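Alcohol dehydrogenase (Aeropyrum pernix, PDB 1H2B) probably catalyses the reversible, NAD-dependent oxidation of alcohols, using a zinc ion as cofactor in the manner of the zinc-containing alcohol dehydrogenases. Local coordinates at residues A191-G196 with Q265-Y270; I201-L206 with V214-V219; E222-A227 with V235-R240. All coordinates share one frame; numbering follows the deposited sequence.

Contact 1 of 3, residues A191-G196 with Q265-Y270. With NAJ (nicotinamide-adenine-dinucleotide (acidic form)), chain I.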
loop_
_atom_site.group_PDB
_atom_site.type_symbol
_atom_site.label_atom_id
_atom_site.label_comp_id
_atom_site.label_asym_id
_atom_site.label_seq_id
_atom_site.Cartn_x
_atom_site.Cartn_y
_atom_site.Cartn_z
ATOM N N ALA B 191 8.070 -16.552 11.590
ATOM C CA ALA B 191 8.148 -18.018 11.754
ATOM C C ALA B 191 7.764 -18.648 10.430
ATOM O O ALA B 191 6.668 -18.396 9.895
ATOM C CB ALA B 191 7.180 -18.499 12.796
ATOM N N ILE B 192 8.670 -19.444 9.880
ATOM C CA ILE B 192 8.398 -20.159 8.634
ATOM C C ILE B 192 8.215 -21.599 9.073
ATOM O O ILE B 192 9.138 -22.201 9.649
ATOM C CB ILE B 192 9.555 -19.902 7.566
ATOM C CG1 ILE B 192 9.246 -20.569 6.222
ATOM C CG2 ILE B 192 10.982 -20.238 8.118
ATOM C CD1 ILE B 192 9.361 -22.077 6.225
ATOM N N VAL B 193 7.013 -22.128 8.891
ATOM C CA VAL B 193 6.672 -23.413 9.490
ATOM C C VAL B 193 6.583 -24.454 8.394
ATOM O O VAL B 193 5.713 -24.355 7.514
ATOM C CB VAL B 193 5.310 -23.293 10.213
ATOM C CG1 VAL B 193 4.894 -24.662 10.784
ATOM C CG2 VAL B 193 5.372 -22.205 11.281
ATOM N N GLY B 194 7.488 -25.462 8.447
ATOM C CA GLY B 194 7.554 -26.481 7.428
ATOM C C GLY B 194 8.661 -26.194 6.459
ATOM O O GLY B 194 8.466 -25.367 5.570
ATOM N N VAL B 195 9.815 -26.840 6.666
ATOM C CA VAL B 195 10.986 -26.626 5.813
ATOM C C VAL B 195 10.986 -27.713 4.749
ATOM O O VAL B 195 11.928 -28.516 4.638
ATOM C CB VAL B 195 12.305 -26.579 6.637
ATOM C CG1 VAL B 195 13.516 -26.185 5.717
ATOM C CG2 VAL B 195 12.193 -25.600 7.790
ATOM N N GLY B 196 9.893 -27.706 3.978
ATOM C CA GLY B 196 9.657 -28.710 2.962
ATOM C C GLY B 196 10.016 -28.228 1.581
ATOM O O GLY B 196 10.893 -27.375 1.421
ATOM N N GLN B 265 -3.625 -30.499 10.111
ATOM C CA GLN B 265 -4.323 -30.048 11.318
ATOM C C GLN B 265 -3.413 -29.619 12.445
ATOM O O GLN B 265 -3.690 -28.582 13.054
ATOM C CB GLN B 265 -5.326 -31.111 11.793
ATOM C CG GLN B 265 -6.354 -30.537 12.722
ATOM C CD GLN B 265 -7.165 -29.429 12.082
ATOM O OE1 GLN B 265 -7.924 -29.686 11.112
ATOM N NE2 GLN B 265 -7.041 -28.212 12.614
ATOM N N ALA B 266 -2.297 -30.347 12.658
ATOM C CA ALA B 266 -1.353 -29.993 13.711
ATOM C C ALA B 266 -0.869 -28.562 13.520
ATOM O O ALA B 266 -0.895 -27.742 14.457
ATOM C CB ALA B 266 -0.204 -30.957 13.725
ATOM N N THR B 267 -0.453 -28.226 12.301
ATOM C CA THR B 267 0.115 -26.873 12.175
ATOM C C THR B 267 -0.932 -25.798 12.160
ATOM O O THR B 267 -0.723 -24.688 12.632
ATOM C CB THR B 267 0.993 -26.708 10.903
ATOM O OG1 THR B 267 0.227 -26.946 9.714
ATOM C CG2 THR B 267 2.101 -27.707 10.952
ATOM N N VAL B 268 -2.076 -26.098 11.574
ATOM C CA VAL B 268 -3.154 -25.089 11.508
ATOM C C VAL B 268 -3.643 -24.783 12.921
ATOM O O VAL B 268 -4.091 -23.677 13.196
ATOM C CB VAL B 268 -4.254 -25.623 10.554
ATOM C CG1 VAL B 268 -5.542 -24.795 10.598
ATOM C CG2 VAL B 268 -3.724 -25.653 9.137
ATOM N N ASP B 269 -3.472 -25.743 13.805
ATOM C CA ASP B 269 -3.876 -25.511 15.180
ATOM C C ASP B 269 -2.927 -24.656 15.949
ATOM O O ASP B 269 -3.371 -23.812 16.699
ATOM C CB ASP B 269 -4.171 -26.767 15.888
ATOM C CG ASP B 269 -5.583 -27.267 15.521
ATOM O OD1 ASP B 269 -6.576 -26.472 15.250
ATOM O OD2 ASP B 269 -5.712 -28.441 15.460
ATOM N N TYR B 270 -1.614 -24.841 15.758
ATOM C CA TYR B 270 -0.693 -24.044 16.567
ATOM C C TYR B 270 -0.229 -22.719 15.942
ATOM O O TYR B 270 0.121 -21.766 16.686
ATOM C CB TYR B 270 0.528 -24.869 17.080
ATOM C CG TYR B 270 1.649 -25.225 16.099
ATOM C CD1 TYR B 270 2.571 -24.254 15.663
ATOM C CD2 TYR B 270 1.847 -26.559 15.715
ATOM C CE1 TYR B 270 3.597 -24.597 14.825
ATOM C CE2 TYR B 270 2.889 -26.932 14.863
ATOM C CZ TYR B 270 3.758 -25.934 14.436
ATOM O OH TYR B 270 4.810 -26.269 13.619
HETATM P PA NAJ I . 6.430 -31.156 1.915
HETATM O O1A NAJ I . 5.874 -32.512 2.250
HETATM O O2A NAJ I . 7.697 -31.053 1.051
HETATM O O5B NAJ I . 6.848 -30.339 3.222
HETATM C C5B NAJ I . 6.072 -30.367 4.427
HETATM C C4B NAJ I . 7.078 -30.061 5.523
HETATM O O4B NAJ I . 6.325 -29.868 6.738
HETATM C C3B NAJ I . 8.112 -31.165 5.740
HETATM O O3B NAJ I . 9.450 -30.641 5.795
HETATM C C2B NAJ I . 7.614 -31.708 7.072
HETATM O O2B NAJ I . 8.624 -32.375 7.845
HETATM C C1B NAJ I . 7.061 -30.472 7.793
HETATM N N9A NAJ I . 6.124 -30.756 8.879
HETATM C C8A NAJ I . 5.195 -31.794 9.032
HETATM N N7A NAJ I . 4.517 -31.621 10.199
HETATM C C5A NAJ I . 5.007 -30.495 10.796
HETATM C C6A NAJ I . 4.713 -29.845 11.969
HETATM N N6A NAJ I . 3.807 -30.296 12.847
HETATM N N1A NAJ I . 5.361 -28.669 12.244
HETATM C C2A NAJ I . 6.347 -28.158 11.419
HETATM N N3A NAJ I . 6.646 -28.821 10.280
HETATM C C4A NAJ I . 5.988 -29.972 9.981
HETATM O O3 NAJ I . 5.227 -30.340 1.271
HETATM P PN NAJ I . 5.261 -29.203 0.126
HETATM O O1N NAJ I . 5.199 -29.817 -1.195
HETATM O O2N NAJ I . 6.328 -28.230 0.435
HETATM O O5D NAJ I . 3.800 -28.575 0.350
HETATM C C5D NAJ I . 3.557 -27.870 1.566
HETATM C C4D NAJ I . 2.066 -27.609 1.701
HETATM O O4D NAJ I . 1.711 -26.583 0.756
HETATM C C3D NAJ I . 1.187 -28.805 1.336
HETATM O O3D NAJ I . -0.044 -28.694 2.074
HETATM C C2D NAJ I . 0.903 -28.579 -0.155
HETATM O O2D NAJ I . -0.231 -29.230 -0.656
HETATM C C1D NAJ I . 0.707 -27.053 -0.111
HETATM N N1N NAJ I . 0.767 -26.306 -1.367
HETATM C C2N NAJ I . 0.075 -25.131 -1.397
HETATM C C3N NAJ I . 0.132 -24.330 -2.525
HETATM C C7N NAJ I . -0.678 -23.076 -2.573
HETATM O O7N NAJ I . -0.627 -22.414 -3.742
HETATM N N7N NAJ I . -1.362 -22.553 -1.551
HETATM C C4N NAJ I . 0.922 -24.679 -3.670
HETATM C C5N NAJ I . 1.753 -25.822 -3.496
HETATM C C6N NAJ I . 1.643 -26.629 -2.380
#
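Val193 lays its CG1 methyl against the phenol end of Tyr270, with CG1 3.3 Å from OH and 4.0 Å from CZ of the ring, which it meets obliquely. The same methyl stands 4.1 Å from Thr267 CG2 and 3.8 Å from C2A of the adenine, so one branch serves the helix and the cofactor together. CG1 reaches this place because it stands anti to the backbone N (chi1 177°). Thr267 CG2 sits over a face of the adenine, 3.5 Å from C6A, while its hydroxyl turns to Asp260; threonine, with a methyl and a hydroxyl on one CB, can do both. Tyr270 approaches differently, bringing its OH to the rim of the base, where it is hydrogen-bonded to N1A at 2.8 Å. Its CG lies between the backbone N and the carbonyl carbon (chi1 75°), which folds the ring back so that Thr267 O lies over one face, offset toward the rim. The surroundings are a Rossmann fold: strand 189-193 runs into the turn containing Gly194 and Gly196, which fits the GxGxxG pattern, and helix 265-270 packs beside the end of the strand, on the same side of the adenine as Val193. Glycine is needed at both places for different reasons. At Gly194 the backbone conformation would press a side chain against the preceding carbonyl O, whereas at Gly196 a CB would collide with O5B of the cofactor; CA itself is already 3.3 Å from O5B. A phenylalanine in place of Tyr270 would probably leave N1A without its hydrogen-bonding mate and open a gap beside the Val193 methyl.

Contact 2 of 3, residues I201-L206 with V214-V219. With NAJ (nicotinamide-adenine-dinucleotide (acidic form)), chain I.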
loop_
_atom_site.group_PDB
_atom_site.type_symbol
_atom_site.label_atom_id
_atom_site.label_comp_id
_atom_site.label_asym_id
_atom_site.label_seq_id
_atom_site.Cartn_x
_atom_site.Cartn_y
_atom_site.Cartn_z
ATOM N N ILE B 201 12.557 -23.188 0.275
ATOM C CA ILE B 201 12.692 -22.042 -0.599
ATOM C C ILE B 201 12.305 -20.789 0.136
ATOM O O ILE B 201 12.989 -19.770 0.067
ATOM C CB ILE B 201 11.846 -22.231 -1.893
ATOM C CG1 ILE B 201 12.338 -23.509 -2.607
ATOM C CG2 ILE B 201 12.012 -21.016 -2.806
ATOM C CD1 ILE B 201 11.512 -23.884 -3.866
ATOM N N ALA B 202 11.208 -20.859 0.902
ATOM C CA ALA B 202 10.767 -19.673 1.647
ATOM C C ALA B 202 11.835 -19.183 2.635
ATOM O O ALA B 202 11.993 -17.980 2.797
ATOM C CB ALA B 202 9.442 -19.940 2.365
ATOM N N VAL B 203 12.577 -20.099 3.265
ATOM C CA VAL B 203 13.652 -19.659 4.181
ATOM C C VAL B 203 14.624 -18.757 3.433
ATOM O O VAL B 203 14.960 -17.670 3.921
ATOM C CB VAL B 203 14.441 -20.866 4.788
ATOM C CG1 VAL B 203 15.739 -20.374 5.543
ATOM C CG2 VAL B 203 13.551 -21.679 5.725
ATOM N N GLN B 204 15.063 -19.197 2.252
ATOM C CA GLN B 204 15.986 -18.405 1.448
ATOM C C GLN B 204 15.375 -17.077 1.029
ATOM O O GLN B 204 16.012 -16.034 1.079
ATOM C CB GLN B 204 16.390 -19.161 0.179
ATOM C CG GLN B 204 17.070 -20.480 0.451
ATOM C CD GLN B 204 17.301 -21.241 -0.830
ATOM O OE1 GLN B 204 18.076 -20.782 -1.702
ATOM N NE2 GLN B 204 16.595 -22.359 -1.001
ATOM N N LEU B 205 14.127 -17.109 0.603
ATOM C CA LEU B 205 13.506 -15.886 0.161
ATOM C C LEU B 205 13.287 -14.871 1.277
ATOM O O LEU B 205 13.398 -13.697 1.018
ATOM C CB LEU B 205 12.171 -16.206 -0.537
ATOM C CG LEU B 205 12.316 -16.992 -1.834
ATOM C CD1 LEU B 205 10.925 -17.355 -2.365
ATOM C CD2 LEU B 205 13.018 -16.143 -2.881
ATOM N N LEU B 206 12.958 -15.333 2.481
ATOM C CA LEU B 206 12.794 -14.429 3.625
ATOM C C LEU B 206 14.129 -13.701 3.884
ATOM O O LEU B 206 14.132 -12.514 4.213
ATOM C CB LEU B 206 12.285 -15.155 4.856
ATOM C CG LEU B 206 10.803 -15.627 4.816
ATOM C CD1 LEU B 206 10.534 -16.698 5.869
ATOM C CD2 LEU B 206 9.931 -14.339 5.024
ATOM N N VAL B 214 14.529 -14.778 11.142
ATOM C CA VAL B 214 13.816 -15.938 10.599
ATOM C C VAL B 214 13.886 -17.100 11.588
ATOM O O VAL B 214 14.981 -17.561 11.955
ATOM C CB VAL B 214 14.411 -16.361 9.266
ATOM C CG1 VAL B 214 13.706 -17.617 8.756
ATOM C CG2 VAL B 214 14.276 -15.204 8.258
ATOM N N ILE B 215 12.726 -17.569 12.050
ATOM C CA ILE B 215 12.654 -18.751 12.942
ATOM C C ILE B 215 12.007 -19.883 12.107
ATOM O O ILE B 215 10.843 -19.724 11.647
ATOM C CB ILE B 215 11.775 -18.475 14.177
ATOM C CG1 ILE B 215 12.302 -17.243 14.973
ATOM C CG2 ILE B 215 11.704 -19.743 15.084
ATOM C CD1 ILE B 215 11.317 -16.736 16.023
ATOM N N ALA B 216 12.718 -20.982 11.864
ATOM C CA ALA B 216 12.157 -22.055 10.999
ATOM C C ALA B 216 11.743 -23.210 11.891
ATOM O O ALA B 216 12.522 -23.615 12.802
ATOM C CB ALA B 216 13.170 -22.542 9.978
ATOM N N LEU B 217 10.556 -23.772 11.624
ATOM C CA LEU B 217 10.031 -24.909 12.395
ATOM C C LEU B 217 9.899 -26.127 11.521
ATOM O O LEU B 217 9.452 -26.049 10.374
ATOM C CB LEU B 217 8.620 -24.567 12.904
ATOM C CG LEU B 217 8.610 -23.802 14.245
ATOM C CD1 LEU B 217 9.273 -22.456 14.128
ATOM C CD2 LEU B 217 7.176 -23.593 14.744
ATOM N N ASP B 218 10.294 -27.280 12.072
ATOM C CA ASP B 218 10.007 -28.558 11.409
ATOM C C ASP B 218 10.051 -29.620 12.459
ATOM O O ASP B 218 10.209 -29.323 13.622
ATOM C CB ASP B 218 11.000 -28.827 10.267
ATOM C CG ASP B 218 10.407 -29.668 9.181
ATOM O OD1 ASP B 218 10.113 -29.161 8.069
ATOM O OD2 ASP B 218 10.131 -30.898 9.369
ATOM N N VAL B 219 9.892 -30.867 12.025
ATOM C CA VAL B 219 9.806 -31.997 12.952
ATOM C C VAL B 219 10.829 -33.071 12.654
ATOM O O VAL B 219 10.762 -34.171 13.245
ATOM C CB VAL B 219 8.398 -32.594 12.917
ATOM C CG1 VAL B 219 7.386 -31.586 13.554
ATOM C CG2 VAL B 219 7.976 -33.020 11.459
HETATM P PA NAJ I . 6.430 -31.156 1.915
HETATM O O1A NAJ I . 5.874 -32.512 2.250
HETATM O O2A NAJ I . 7.697 -31.053 1.051
HETATM O O5B NAJ I . 6.848 -30.339 3.222
HETATM C C5B NAJ I . 6.072 -30.367 4.427
HETATM C C4B NAJ I . 7.078 -30.061 5.523
HETATM O O4B NAJ I . 6.325 -29.868 6.738
HETATM C C3B NAJ I . 8.112 -31.165 5.740
HETATM O O3B NAJ I . 9.450 -30.641 5.795
HETATM C C2B NAJ I . 7.614 -31.708 7.072
HETATM O O2B NAJ I . 8.624 -32.375 7.845
HETATM C C1B NAJ I . 7.061 -30.472 7.793
HETATM N N9A NAJ I . 6.124 -30.756 8.879
HETATM C C8A NAJ I . 5.195 -31.794 9.032
HETATM N N7A NAJ I . 4.517 -31.621 10.199
HETATM C C5A NAJ I . 5.007 -30.495 10.796
HETATM C C6A NAJ I . 4.713 -29.845 11.969
HETATM N N6A NAJ I . 3.807 -30.296 12.847
HETATM N N1A NAJ I . 5.361 -28.669 12.244
HETATM C C2A NAJ I . 6.347 -28.158 11.419
HETATM N N3A NAJ I . 6.646 -28.821 10.280
HETATM C C4A NAJ I . 5.988 -29.972 9.981
HETATM O O3 NAJ I . 5.227 -30.340 1.271
HETATM P PN NAJ I . 5.261 -29.203 0.126
HETATM O O1N NAJ I . 5.199 -29.817 -1.195
HETATM O O2N NAJ I . 6.328 -28.230 0.435
HETATM O O5D NAJ I . 3.800 -28.575 0.350
HETATM C C5D NAJ I . 3.557 -27.870 1.566
HETATM C C4D NAJ I . 2.066 -27.609 1.701
HETATM O O4D NAJ I . 1.711 -26.583 0.756
HETATM C C3D NAJ I . 1.187 -28.805 1.336
HETATM O O3D NAJ I . -0.044 -28.694 2.074
HETATM C C2D NAJ I . 0.903 -28.579 -0.155
HETATM O O2D NAJ I . -0.231 -29.230 -0.656
HETATM C C1D NAJ I . 0.707 -27.053 -0.111
HETATM N N1N NAJ I . 0.767 -26.306 -1.367
HETATM C C2N NAJ I . 0.075 -25.131 -1.397
HETATM C C3N NAJ I . 0.132 -24.330 -2.525
HETATM C C7N NAJ I . -0.678 -23.076 -2.573
HETATM O O7N NAJ I . -0.627 -22.414 -3.742
HETATM N N7N NAJ I . -1.362 -22.553 -1.551
HETATM C C4N NAJ I . 0.922 -24.679 -3.670
HETATM C C5N NAJ I . 1.753 -25.822 -3.496
HETATM C C6N NAJ I . 1.643 -26.629 -2.380
#
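Asp218 OD2 is gripped by two donors, the ribose hydroxyl O2B of the cofactor at 2.6 Å and the backbone N of Val219 at 2.7 Å, the latter coming from the anti side and tilted from the carboxylate plane. The second oxygen, OD1, accepts from O3B at 2.8 Å, so the carboxylate takes both hydroxyls of the adenosine ribose, one to each oxygen. CG stands anti to the backbone N (chi1 -151°), lifting the group off the end of strand 213-218. Val219 then lays CG1 over a face of the adenine, 3.6 Å from C6A.

Earlier in the strand the packing is wholly apolar. Leu206 CB of helix 197-209 meets Val214 CG2 at 3.9 Å, and Val203 CG2 comes looser, 4.4 Å from Ala216 CB; Ile192 of the adjacent strand touches all four side chains. The small alanine suits a strand with helix 221-229 also against it. This is the first beta-alpha-beta crossover of the Rossmann fold, strand 189-193 to helix to strand 213-218. An acidic group holding both ribose hydroxyls would probably disfavour a phosphate there, consistent with NAD rather than NADP as cofactor.

Contact 3 of 3, residues E222-A227 with V235-R240. With NAJ (nicotinamide-adenine-dinucleotide (acidic form)), chain I.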
loop_
_atom_site.group_PDB
_atom_site.type_symbol
_atom_site.label_atom_id
_atom_site.label_comp_id
_atom_site.label_asym_id
_atom_site.label_seq_id
_atom_site.Cartn_x
_atom_site.Cartn_y
_atom_site.Cartn_z
ATOM N N GLU B 222 17.019 -33.416 10.010
ATOM C CA GLU B 222 17.714 -33.087 8.774
ATOM C C GLU B 222 17.095 -31.822 8.124
ATOM O O GLU B 222 17.797 -31.050 7.461
ATOM C CB GLU B 222 17.723 -34.294 7.837
ATOM C CG GLU B 222 16.361 -34.777 7.393
ATOM C CD GLU B 222 15.620 -35.733 8.342
ATOM O OE1 GLU B 222 16.018 -35.991 9.537
ATOM O OE2 GLU B 222 14.577 -36.229 7.848
ATOM N N LYS B 223 15.812 -31.602 8.386
ATOM C CA LYS B 223 15.145 -30.385 7.834
ATOM C C LYS B 223 15.493 -29.127 8.610
ATOM O O LYS B 223 15.650 -28.023 8.014
ATOM C CB LYS B 223 13.650 -30.594 7.754
ATOM C CG LYS B 223 13.309 -31.580 6.597
ATOM C CD LYS B 223 11.891 -32.092 6.721
ATOM C CE LYS B 223 11.631 -33.453 6.065
ATOM N NZ LYS B 223 12.014 -33.461 4.653
ATOM N N LEU B 224 15.715 -29.314 9.912
ATOM C CA LEU B 224 16.207 -28.217 10.741
ATOM C C LEU B 224 17.636 -27.814 10.398
ATOM O O LEU B 224 17.951 -26.616 10.339
ATOM C CB LEU B 224 16.066 -28.523 12.219
ATOM C CG LEU B 224 14.676 -28.904 12.746
ATOM C CD1 LEU B 224 14.730 -29.232 14.235
ATOM C CD2 LEU B 224 13.711 -27.754 12.476
ATOM N N LYS B 225 18.510 -28.805 10.168
ATOM C CA LYS B 225 19.843 -28.482 9.674
ATOM C C LYS B 225 19.800 -27.799 8.305
ATOM O O LYS B 225 20.590 -26.877 8.035
ATOM C CB LYS B 225 20.680 -29.787 9.598
ATOM C CG LYS B 225 21.019 -30.368 10.975
ATOM C CD LYS B 225 21.449 -31.834 10.851
ATOM C CE LYS B 225 22.928 -31.963 10.671
ATOM N NZ LYS B 225 23.375 -33.383 10.829
ATOM N N LEU B 226 18.887 -28.246 7.432
ATOM C CA LEU B 226 18.756 -27.620 6.110
ATOM C C LEU B 226 18.407 -26.131 6.298
ATOM O O LEU B 226 18.995 -25.232 5.662
ATOM C CB LEU B 226 17.691 -28.331 5.264
ATOM C CG LEU B 226 17.351 -27.699 3.918
ATOM C CD1 LEU B 226 18.577 -27.756 2.973
ATOM C CD2 LEU B 226 16.185 -28.458 3.306
ATOM N N ALA B 227 17.437 -25.868 7.179
ATOM C CA ALA B 227 17.085 -24.481 7.441
ATOM C C ALA B 227 18.257 -23.657 7.966
ATOM O O ALA B 227 18.455 -22.528 7.555
ATOM C CB ALA B 227 15.891 -24.390 8.421
ATOM N N VAL B 235 16.222 -22.222 14.739
ATOM C CA VAL B 235 15.324 -23.308 14.331
ATOM C C VAL B 235 14.664 -23.902 15.538
ATOM O O VAL B 235 15.235 -23.907 16.646
ATOM C CB VAL B 235 16.039 -24.398 13.491
ATOM C CG1 VAL B 235 16.649 -23.765 12.253
ATOM C CG2 VAL B 235 17.112 -25.151 14.322
ATOM N N VAL B 236 13.477 -24.467 15.313
ATOM C CA VAL B 236 12.671 -24.993 16.399
ATOM C C VAL B 236 12.080 -26.336 15.982
ATOM O O VAL B 236 11.481 -26.477 14.902
ATOM C CB VAL B 236 11.524 -24.007 16.731
ATOM C CG1 VAL B 236 10.393 -24.707 17.560
ATOM C CG2 VAL B 236 12.048 -22.775 17.389
ATOM N N ASP B 237 12.265 -27.352 16.850
ATOM C CA ASP B 237 11.661 -28.665 16.626
ATOM C C ASP B 237 10.240 -28.608 17.148
ATOM O O ASP B 237 10.011 -28.458 18.358
ATOM C CB ASP B 237 12.452 -29.675 17.454
ATOM C CG ASP B 237 11.973 -31.091 17.265
ATOM O OD1 ASP B 237 10.827 -31.326 16.799
ATOM O OD2 ASP B 237 12.714 -32.039 17.600
ATOM N N ALA B 238 9.286 -28.632 16.220
ATOM C CA ALA B 238 7.885 -28.438 16.581
ATOM C C ALA B 238 7.230 -29.683 17.125
ATOM O O ALA B 238 6.022 -29.683 17.372
ATOM C CB ALA B 238 7.112 -27.899 15.371
ATOM N N ARG B 239 8.008 -30.749 17.390
ATOM C CA ARG B 239 7.405 -31.878 18.092
ATOM C C ARG B 239 7.370 -31.487 19.583
ATOM O O ARG B 239 6.756 -32.157 20.411
ATOM C CB ARG B 239 8.260 -33.141 17.905
ATOM C CG ARG B 239 8.511 -33.615 16.487
ATOM C CD ARG B 239 9.596 -34.710 16.358
ATOM N NE ARG B 239 10.873 -34.313 16.981
ATOM C CZ ARG B 239 11.652 -35.090 17.774
ATOM N NH1 ARG B 239 11.347 -36.365 18.033
ATOM N NH2 ARG B 239 12.770 -34.591 18.298
ATOM N N ARG B 240 8.099 -30.436 19.909
ATOM C CA ARG B 240 8.422 -30.086 21.276
ATOM C C ARG B 240 7.873 -28.700 21.659
ATOM O O ARG B 240 8.652 -27.792 21.971
ATOM C CB ARG B 240 9.941 -30.157 21.496
ATOM C CG ARG B 240 10.605 -31.558 21.346
ATOM C CD ARG B 240 12.115 -31.546 21.579
ATOM N NE ARG B 240 12.479 -30.561 22.609
ATOM C CZ ARG B 240 12.557 -29.231 22.416
ATOM N NH1 ARG B 240 12.324 -28.701 21.218
ATOM N NH2 ARG B 240 12.885 -28.423 23.421
HETATM P PA NAJ I . 6.430 -31.156 1.915
HETATM O O1A NAJ I . 5.874 -32.512 2.250
HETATM O O2A NAJ I . 7.697 -31.053 1.051
HETATM O O5B NAJ I . 6.848 -30.339 3.222
HETATM C C5B NAJ I . 6.072 -30.367 4.427
HETATM C C4B NAJ I . 7.078 -30.061 5.523
HETATM O O4B NAJ I . 6.325 -29.868 6.738
HETATM C C3B NAJ I . 8.112 -31.165 5.740
HETATM O O3B NAJ I . 9.450 -30.641 5.795
HETATM C C2B NAJ I . 7.614 -31.708 7.072
HETATM O O2B NAJ I . 8.624 -32.375 7.845
HETATM C C1B NAJ I . 7.061 -30.472 7.793
HETATM N N9A NAJ I . 6.124 -30.756 8.879
HETATM C C8A NAJ I . 5.195 -31.794 9.032
HETATM N N7A NAJ I . 4.517 -31.621 10.199
HETATM C C5A NAJ I . 5.007 -30.495 10.796
HETATM C C6A NAJ I . 4.713 -29.845 11.969
HETATM N N6A NAJ I . 3.807 -30.296 12.847
HETATM N N1A NAJ I . 5.361 -28.669 12.244
HETATM C C2A NAJ I . 6.347 -28.158 11.419
HETATM N N3A NAJ I . 6.646 -28.821 10.280
HETATM C C4A NAJ I . 5.988 -29.972 9.981
HETATM O O3 NAJ I . 5.227 -30.340 1.271
HETATM P PN NAJ I . 5.261 -29.203 0.126
HETATM O O1N NAJ I . 5.199 -29.817 -1.195
HETATM O O2N NAJ I . 6.328 -28.230 0.435
HETATM O O5D NAJ I . 3.800 -28.575 0.350
HETATM C C5D NAJ I . 3.557 -27.870 1.566
HETATM C C4D NAJ I . 2.066 -27.609 1.701
HETATM O O4D NAJ I . 1.711 -26.583 0.756
HETATM C C3D NAJ I . 1.187 -28.805 1.336
HETATM O O3D NAJ I . -0.044 -28.694 2.074
HETATM C C2D NAJ I . 0.903 -28.579 -0.155
HETATM O O2D NAJ I . -0.231 -29.230 -0.656
HETATM C C1D NAJ I . 0.707 -27.053 -0.111
HETATM N N1N NAJ I . 0.767 -26.306 -1.367
HETATM C C2N NAJ I . 0.075 -25.131 -1.397
HETATM C C3N NAJ I . 0.132 -24.330 -2.525
HETATM C C7N NAJ I . -0.678 -23.076 -2.573
HETATM O O7N NAJ I . -0.627 -22.414 -3.742
HETATM N N7N NAJ I . -1.362 -22.553 -1.551
HETATM C C4N NAJ I . 0.922 -24.679 -3.670
HETATM C C5N NAJ I . 1.753 -25.822 -3.496
HETATM C C6N NAJ I . 1.643 -26.629 -2.380
#
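With CG anti to its own carbonyl carbon (chi1 -55°) and an extended chi2 of 178°, Leu224 sends its two methyls from helix 222-227 onto strand 235-237. CD2 comes to 3.5 Å from the carbonyl O of Val236, and CD1 lies 4.0 Å from Asp237 CB, the two side chains crossing at about a right angle. Val235 faces the helix with both branches: CG2 lies 4.1 Å from Leu224 CB, while CG1 fits between Leu224 O and Ala227 CB. A leucine long enough to span two strand residues suits the middle of this contact, and an alanine one turn on lets the valine come close. Helix 222-227 and strand 235-237 run almost antiparallel, at 170°, with axes 8.7 Å apart, as expected in a beta-alpha-beta crossover, here strand 213-218, helix 221-229 and strand 234-237; the last is an outermost strand of the parallel sheet within this chain. Val236 points the other way, onto helix 242-249.

Past the strand the chain makes a type I turn from Asp237 to Arg240. Asp237 OD1 accepts from the backbone N of Arg239 at 2.9 Å, an Asx turn, and the Arg239 side chain comes back to grip the same carboxylate side-on in a salt bridge. NH2 meets OD2 at 2.6 Å and NE meets OD1 at 3.0 Å, both by syn lone pairs and nearly in the guanidinium plane; NE also reaches OD2. With each oxygen accepting from two donors, the carboxylate is held against rotation, and its charge is probably largely balanced by the guanidinium. This probably stiffens the turn, in which Ala238 CB lies 3.7 Å from N1A of the adenine, a small apolar neighbour at the base.

All three contacts border the cofactor's adenosine half, their centres 10 to 11 Å apart. Strands 189-193, 213-218 and 234-237 are successive neighbours in one parallel sheet; contacts 2 and 3 follow in series along the chain, both within the span bracketed by contact 1. Backbone bonds tie them: Gly194 N to Leu217 O at 2.8 Å, and Ala216 O to Val236 N, also 2.8 Å. Asp218 OD1 also takes Val195 N at 2.7 Å, coupling ribose recognition to the glycine turn. Thr267 of contact 1 and Val219 of contact 2 sandwich the adenine from opposite faces, while Ala238 of contact 3 and Tyr270 meet at its rim, 3.3 Å from CB to OH.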